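Local coordinates for putative nucleoprotein (Infectious salmon anemia virus, PDB 4EWC) that encapsidates the negative-strand viral RNA, protecting it from nucleases and forming the ribonucleoprotein that serves as template for transcription and replication, at residues I180-A185 and N477-K482; V445-V450 and D458-A463. All coordinates share one frame; numbering follows the deposited sequence.

Taken together, the two contacts illustrate how a largely helical nucleoprotein combines distant and local closures. Interaction 1 brings a helix residue to a loop some 300 positions later in the sequence; interaction 2 joins two consecutive helices within that same span. Their centres lie 20 Å apart and their nearest atoms about 8 Å, so they do not touch. The end of helix 253-269 and the residues after it connect them indirectly: L269 and D272 meet R182 of interaction 1, while S267 and S270 lie beside S448 of interaction 2. One contact pairs two like-charged side chains and is partly buried, the other is apolar and buried.

Interaction 1 of 2, residues I180-A185 and N477-K482; sequences IMRILA and NTTKPK. Unlike the reference sequence in segment 180-185: M181 (reference Ile).
R182, on helix 174-188, reaches out to K480 and T479 in the loop between helix 457-463 and strand 488-491, a helix-to-loop contact in which a lysine methylene lies over a guanidinium face. The lysine crosses the arginine at about a right angle and sets its CE over the centre of the flat group, 3.4 Å above the plane, with CE 3.5 Å from R182 CZ. K480 NZ lies over the same face, 3.5 Å from R182 NH1; both are donors, so no hydrogen bond forms between these like charges. T479 is more distant, its OG1 4.2 Å from R182 NH2 in an oblique position.

The arginine extends from CG to NE, and chi4 of -86° turns the guanidinium across the line of the chain, presenting a face to the lysine. The charge of R182 is met from elsewhere in the chain: NH2 forms a salt bridge with OD1 of D272, an oxygen that also has a weak hydrogen bond with T479 OG1. This carboxylate probably offsets part of the local positive charge.

K480, P481 and K482 belong to a probable nuclear localization signal, so the lysine lying over the arginine is part of that basic motif. An ST turn shapes the backbone just before it: K480 N donates to T478 OG1 over 3.2 Å, with a nearly straight N-H...O angle of 173°.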
ATOM      1  N   ILE A 180     -30.440   4.796  13.327  1.00 43.72           N
ATOM      2  CA  ILE A 180     -31.781   4.647  12.768  1.00 44.65           C
ATOM      3  C   ILE A 180     -31.988   3.256  12.130  1.00 48.20           C
ATOM      4  O   ILE A 180     -32.982   2.580  12.400  1.00 46.17           O
ATOM      5  CB  ILE A 180     -32.093   5.823  11.797  1.00 46.41           C
ATOM      6  CG1 ILE A 180     -32.382   7.090  12.621  1.00 51.11           C
ATOM      7  CG2 ILE A 180     -33.252   5.515  10.875  1.00 40.10           C
ATOM      8  CD1 ILE A 180     -32.311   8.398  11.840  1.00 46.00           C
HETATM    9  N   MSE A 181     -31.039   2.807  11.315  1.00 48.12           N
HETATM   10  CA  MSE A 181     -31.136   1.468  10.739  1.00 49.29           C
HETATM   11  C   MSE A 181     -31.106   0.352  11.800  1.00 45.77           C
HETATM   12  O   MSE A 181     -31.775  -0.670  11.652  1.00 44.74           O
HETATM   13  CB  MSE A 181     -30.019   1.210   9.719  1.00 45.34           C
HETATM   14  CG  MSE A 181     -30.119   1.948   8.428  1.00 39.10           C
HETATM   15 SE   MSE A 181     -31.879   1.787   7.545  0.71 48.75          SE
HETATM   16  CE  MSE A 181     -32.172  -0.127   7.502  1.00 39.68           C
ATOM     17  N   ARG A 182     -30.308   0.539  12.842  1.00 45.56           N
ATOM     18  CA  ARG A 182     -30.159  -0.485  13.866  1.00 48.36           C
ATOM     19  C   ARG A 182     -31.456  -0.619  14.627  1.00 47.92           C
ATOM     20  O   ARG A 182     -31.903  -1.727  14.930  1.00 48.42           O
ATOM     21  CB  ARG A 182     -29.009  -0.153  14.821  1.00 51.97           C
ATOM     22  CG  ARG A 182     -27.638  -0.481  14.277  1.00 48.79           C
ATOM     23  CD  ARG A 182     -26.547  -0.040  15.249  1.00 54.57           C
ATOM     24  NE  ARG A 182     -25.224   0.011  14.615  1.00 63.32           N
ATOM     25  CZ  ARG A 182     -24.399  -1.034  14.497  1.00 70.43           C
ATOM     26  NH1 ARG A 182     -24.752  -2.227  14.970  1.00 68.91           N
ATOM     27  NH2 ARG A 182     -23.213  -0.889  13.906  1.00 62.06           N
ATOM     28  N   ILE A 183     -32.062   0.522  14.934  1.00 46.68           N
ATOM     29  CA  ILE A 183     -33.340   0.525  15.624  1.00 46.96           C
ATOM     30  C   ILE A 183     -34.445   0.001  14.707  1.00 50.08           C
ATOM     31  O   ILE A 183     -35.357  -0.710  15.140  1.00 48.95           O
ATOM     32  CB  ILE A 183     -33.671   1.914  16.210  1.00 48.77           C
ATOM     33  CG1 ILE A 183     -34.782   1.807  17.241  1.00 51.28           C
ATOM     34  CG2 ILE A 183     -34.029   2.907  15.145  1.00 52.10           C
ATOM     35  CD1 ILE A 183     -34.360   1.030  18.453  1.00 56.37           C
ATOM     36  N   LEU A 184     -34.339   0.332  13.427  1.00 50.57           N
ATOM     37  CA  LEU A 184     -35.298  -0.153  12.451  1.00 48.27           C
ATOM     38  C   LEU A 184     -35.250  -1.666  12.393  1.00 47.68           C
ATOM     39  O   LEU A 184     -36.278  -2.326  12.500  1.00 46.58           O
ATOM     40  CB  LEU A 184     -35.005   0.430  11.077  1.00 44.83           C
ATOM     41  CG  LEU A 184     -35.839  -0.094   9.904  1.00 45.81           C
ATOM     42  CD1 LEU A 184     -37.303  -0.291  10.263  1.00 44.89           C
ATOM     43  CD2 LEU A 184     -35.725   0.871   8.753  1.00 45.25           C
ATOM     44  N   ALA A 185     -34.046  -2.202  12.216  1.00 49.32           N
ATOM     45  CA  ALA A 185     -33.848  -3.646  12.213  1.00 52.30           C
ATOM     46  C   ALA A 185     -34.438  -4.254  13.485  1.00 53.42           C
ATOM     47  O   ALA A 185     -35.128  -5.275  13.442  1.00 58.01           O
ATOM     48  CB  ALA A 185     -32.375  -3.985  12.085  1.00 43.17           C
ATOM     49  N   ASN A 477     -12.844   1.996  20.153  1.00 55.36           N
ATOM     50  CA  ASN A 477     -13.215   0.585  20.225  1.00 52.40           C
ATOM     51  C   ASN A 477     -14.587   0.258  19.649  1.00 51.28           C
ATOM     52  O   ASN A 477     -15.054  -0.866  19.735  1.00 47.60           O
ATOM     53  CB  ASN A 477     -13.140   0.129  21.668  1.00 56.05           C
ATOM     54  CG  ASN A 477     -11.726   0.103  22.167  1.00 70.36           C
ATOM     55  OD1 ASN A 477     -10.796  -0.137  21.383  1.00 70.05           O
ATOM     56  ND2 ASN A 477     -11.537   0.367  23.463  1.00 63.34           N
ATOM     57  N   THR A 478     -15.240   1.260  19.076  1.00 53.32           N
ATOM     58  CA  THR A 478     -16.605   1.099  18.608  1.00 52.17           C
ATOM     59  C   THR A 478     -17.094   2.352  17.900  1.00 55.24           C
ATOM     60  O   THR A 478     -16.582   3.458  18.127  1.00 52.80           O
ATOM     61  CB  THR A 478     -17.579   0.773  19.764  1.00 50.14           C
ATOM     62  OG1 THR A 478     -18.889   0.535  19.234  1.00 50.29           O
ATOM     63  CG2 THR A 478     -17.610   1.889  20.772  1.00 34.19           C
ATOM     64  N   THR A 479     -18.089   2.149  17.042  1.00 49.84           N
ATOM     65  CA  THR A 479     -18.712   3.219  16.278  1.00 49.27           C
ATOM     66  C   THR A 479     -19.814   3.885  17.098  1.00 48.16           C
ATOM     67  O   THR A 479     -20.226   5.002  16.803  1.00 51.39           O
ATOM     68  CB  THR A 479     -19.309   2.681  14.949  1.00 45.31           C
ATOM     69  OG1 THR A 479     -20.034   1.475  15.210  1.00 48.84           O
ATOM     70  CG2 THR A 479     -18.213   2.347  13.974  1.00 48.80           C
ATOM     71  N   LYS A 480     -20.265   3.199  18.144  1.00 44.76           N
ATOM     72  CA  LYS A 480     -21.431   3.621  18.906  1.00 52.41           C
ATOM     73  C   LYS A 480     -21.145   4.571  20.078  1.00 55.20           C
ATOM     74  O   LYS A 480     -20.327   4.272  20.950  1.00 58.35           O
ATOM     75  CB  LYS A 480     -22.161   2.381  19.398  1.00 50.59           C
ATOM     76  CG  LYS A 480     -22.531   1.475  18.271  1.00 52.68           C
ATOM     77  CD  LYS A 480     -23.083   0.177  18.788  1.00 59.71           C
ATOM     78  CE  LYS A 480     -23.039  -0.889  17.725  1.00 56.26           C
ATOM     79  NZ  LYS A 480     -23.602  -2.144  18.273  1.00 71.48           N
ATOM     80  N   PRO A 481     -21.840   5.719  20.115  1.00 55.58           N
ATOM     81  CA  PRO A 481     -21.663   6.694  21.209  1.00 59.16           C
ATOM     82  C   PRO A 481     -22.062   6.083  22.545  1.00 58.02           C
ATOM     83  O   PRO A 481     -23.062   5.382  22.610  1.00 56.52           O
ATOM     84  CB  PRO A 481     -22.636   7.829  20.841  1.00 59.08           C
ATOM     85  CG  PRO A 481     -22.940   7.637  19.387  1.00 58.27           C
ATOM     86  CD  PRO A 481     -22.826   6.166  19.117  1.00 52.84           C
ATOM     87  N   LYS A 482     -21.312   6.348  23.603  1.00 63.79           N
ATOM     88  CA  LYS A 482     -21.510   5.568  24.820  1.00 66.87           C
ATOM     89  C   LYS A 482     -22.360   6.252  25.894  1.00 64.67           C
ATOM     90  O   LYS A 482     -22.433   5.757  27.008  1.00 77.12           O
ATOM     91  CB  LYS A 482     -20.164   5.092  25.395  1.00 55.53           C
TER

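Interaction 2 of 2, residues V445-V450 and D458-A463; sequences VAVSMV and DIIENA
I460 packs against A446, V447 and V450 in a helix-loop-helix unit, where helix 438-449 is followed after a short loop by helix 457-463. Both segments belong to the C-terminal orthomyxovirus nucleoprotein family region. The backbones come closest at A446 and I460, whose CA atoms are 5.7 Å apart, an approach compatible with the single methyl of the alanine.

From CB, the isoleucine divides into two branches that share the opposing surface. The shorter ends at CG2, which lies anti to the backbone N (CG1 has chi1 -67°) and meets A446 CB at 3.7 Å. The longer runs through CG1 and bends at chi2 -68°, carrying CD1 to the neighbouring helix although the side chain does not leave its backbone in that direction. At the tip, CD1 touches V447 CG2 at 3.8 Å and A446 CB at 3.9 Å, while V450 CG2 stands a little farther off, 4.2 Å from I460 CD1. The alanine methyl thus meets both branches, whereas the valines meet the tip alone. No hydrogen bond crosses this buried apolar contact.

Beyond it, M449 packs on helix 417-425, and V450 and I459 lie against S521 of the second subunit, so the unit forms part of the contact between the two subunits of the assembly. Farther round the second helix, D458 forms a salt bridge with R469 of its own chain. The carbonyl oxygen of D458 accepts two bonds, from N462 N at 3.0 Å and from N462 ND2 at 2.8 Å; the two donors approach from opposite faces of the carbonyl plane.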
ATOM      1  N   VAL A 445     -16.852   4.740   6.911  1.00 42.60           N
ATOM      2  CA  VAL A 445     -17.634   5.033   5.749  1.00 40.67           C
ATOM      3  C   VAL A 445     -17.162   4.147   4.596  1.00 46.64           C
ATOM      4  O   VAL A 445     -17.977   3.508   3.928  1.00 47.53           O
ATOM      5  CB  VAL A 445     -17.497   6.538   5.391  1.00 44.73           C
ATOM      6  CG1 VAL A 445     -17.922   6.835   3.934  1.00 42.32           C
ATOM      7  CG2 VAL A 445     -18.297   7.377   6.365  1.00 44.79           C
ATOM      8  N   ALA A 446     -15.847   4.128   4.371  1.00 44.73           N
ATOM      9  CA  ALA A 446     -15.242   3.346   3.312  1.00 41.67           C
ATOM     10  C   ALA A 446     -15.674   1.899   3.431  1.00 45.44           C
ATOM     11  O   ALA A 446     -16.162   1.294   2.468  1.00 42.19           O
ATOM     12  CB  ALA A 446     -13.732   3.436   3.385  1.00 41.45           C
ATOM     13  N   VAL A 447     -15.489   1.350   4.626  1.00 44.93           N
ATOM     14  CA  VAL A 447     -15.836  -0.034   4.892  1.00 44.45           C
ATOM     15  C   VAL A 447     -17.328  -0.342   4.585  1.00 44.89           C
ATOM     16  O   VAL A 447     -17.629  -1.345   3.967  1.00 46.14           O
ATOM     17  CB  VAL A 447     -15.374  -0.456   6.309  1.00 39.29           C
ATOM     18  CG1 VAL A 447     -16.210  -1.603   6.869  1.00 40.21           C
ATOM     19  CG2 VAL A 447     -13.899  -0.815   6.277  1.00 34.79           C
ATOM     20  N   SER A 448     -18.251   0.526   4.971  1.00 40.68           N
ATOM     21  CA  SER A 448     -19.643   0.301   4.620  1.00 39.33           C
ATOM     22  C   SER A 448     -19.935   0.435   3.110  1.00 46.28           C
ATOM     23  O   SER A 448     -20.741  -0.337   2.527  1.00 39.92           O
ATOM     24  CB  SER A 448     -20.567   1.176   5.450  1.00 41.87           C
ATOM     25  OG  SER A 448     -20.570   0.714   6.803  1.00 55.81           O
HETATM   26  N   MSE A 449     -19.265   1.384   2.463  1.00 41.53           N
HETATM   27  CA  MSE A 449     -19.424   1.525   1.018  1.00 37.87           C
HETATM   28  C   MSE A 449     -19.095   0.246   0.241  1.00 43.24           C
HETATM   29  O   MSE A 449     -19.788  -0.097  -0.713  1.00 45.43           O
HETATM   30  CB  MSE A 449     -18.670   2.727   0.478  1.00 35.31           C
HETATM   31  CG  MSE A 449     -19.346   4.036   0.844  1.00 48.86           C
HETATM   32 SE   MSE A 449     -18.423   5.541   0.004  0.63 52.28          SE
HETATM   33  CE  MSE A 449     -19.451   5.394  -1.658  1.00 40.83           C
ATOM     34  N   VAL A 450     -18.052  -0.462   0.661  1.00 42.92           N
ATOM     35  CA  VAL A 450     -17.693  -1.708   0.021  1.00 40.44           C
ATOM     36  C   VAL A 450     -18.263  -2.884   0.790  1.00 40.30           C
ATOM     37  O   VAL A 450     -18.063  -4.047   0.410  1.00 36.12           O
ATOM     38  CB  VAL A 450     -16.179  -1.833  -0.147  1.00 46.64           C
ATOM     39  CG1 VAL A 450     -15.669  -0.678  -1.018  1.00 37.57           C
ATOM     40  CG2 VAL A 450     -15.478  -1.890   1.237  1.00 38.47           C
ATOM     41  N   ASP A 458      -5.561  -0.662   0.188  1.00 41.56           N
ATOM     42  CA  ASP A 458      -5.341   0.235  -0.939  1.00 43.02           C
ATOM     43  C   ASP A 458      -6.674   0.725  -1.483  1.00 43.21           C
ATOM     44  O   ASP A 458      -6.842   1.912  -1.768  1.00 42.89           O
ATOM     45  CB  ASP A 458      -4.589  -0.458  -2.056  1.00 38.92           C
ATOM     46  CG  ASP A 458      -3.193  -0.872  -1.651  1.00 48.23           C
ATOM     47  OD1 ASP A 458      -2.327   0.028  -1.586  1.00 47.73           O
ATOM     48  OD2 ASP A 458      -2.957  -2.096  -1.426  1.00 47.14           O
ATOM     49  N   ILE A 459      -7.618  -0.202  -1.620  1.00 42.36           N
ATOM     50  CA  ILE A 459      -8.930   0.121  -2.132  1.00 42.11           C
ATOM     51  C   ILE A 459      -9.647   1.092  -1.208  1.00 45.83           C
ATOM     52  O   ILE A 459     -10.116   2.152  -1.658  1.00 43.32           O
ATOM     53  CB  ILE A 459      -9.809  -1.123  -2.367  1.00 43.45           C
ATOM     54  CG1 ILE A 459      -9.166  -2.049  -3.384  1.00 46.62           C
ATOM     55  CG2 ILE A 459     -11.215  -0.715  -2.858  1.00 38.85           C
ATOM     56  CD1 ILE A 459     -10.001  -3.290  -3.685  1.00 42.59           C
ATOM     57  N   ILE A 460      -9.743   0.711   0.068  1.00 38.90           N
ATOM     58  CA  ILE A 460     -10.271   1.580   1.126  1.00 42.84           C
ATOM     59  C   ILE A 460      -9.689   2.984   1.028  1.00 44.55           C
ATOM     60  O   ILE A 460     -10.422   3.967   1.012  1.00 44.74           O
ATOM     61  CB  ILE A 460      -9.911   1.064   2.534  1.00 41.24           C
ATOM     62  CG1 ILE A 460     -10.622  -0.260   2.829  1.00 43.22           C
ATOM     63  CG2 ILE A 460     -10.259   2.099   3.561  1.00 33.12           C
ATOM     64  CD1 ILE A 460     -12.110  -0.122   2.957  1.00 46.27           C
ATOM     65  N   GLU A 461      -8.366   3.075   0.960  1.00 43.31           N
ATOM     66  CA  GLU A 461      -7.728   4.383   0.919  1.00 47.86           C
ATOM     67  C   GLU A 461      -8.153   5.183  -0.312  1.00 46.62           C
ATOM     68  O   GLU A 461      -8.452   6.371  -0.217  1.00 45.76           O
ATOM     69  CB  GLU A 461      -6.214   4.276   0.975  1.00 47.28           C
ATOM     70  CG  GLU A 461      -5.530   5.610   1.103  1.00 51.53           C
ATOM     71  CD  GLU A 461      -5.294   5.973   2.555  1.00 70.90           C
ATOM     72  OE1 GLU A 461      -4.945   5.049   3.337  1.00 68.61           O
ATOM     73  OE2 GLU A 461      -5.456   7.173   2.910  1.00 65.55           O
ATOM     74  N   ASN A 462      -8.182   4.546  -1.474  1.00 41.73           N
ATOM     75  CA  ASN A 462      -8.657   5.264  -2.657  1.00 46.59           C
ATOM     76  C   ASN A 462     -10.171   5.523  -2.678  1.00 46.89           C
ATOM     77  O   ASN A 462     -10.631   6.454  -3.334  1.00 44.65           O
ATOM     78  CB  ASN A 462      -8.224   4.562  -3.936  1.00 45.86           C
ATOM     79  CG  ASN A 462      -6.748   4.691  -4.181  1.00 46.02           C
ATOM     80  OD1 ASN A 462      -6.308   5.496  -5.012  1.00 47.80           O
ATOM     81  ND2 ASN A 462      -5.964   3.905  -3.448  1.00 41.03           N
ATOM     82  N   ALA A 463     -10.936   4.689  -1.980  1.00 43.13           N
ATOM     83  CA  ALA A 463     -12.379   4.821  -1.992  1.00 45.42           C
ATOM     84  C   ALA A 463     -12.814   6.083  -1.245  1.00 45.08           C
ATOM     85  O   ALA A 463     -13.589   6.873  -1.762  1.00 45.85           O
ATOM     86  CB  ALA A 463     -13.041   3.586  -1.416  1.00 35.26           C
TER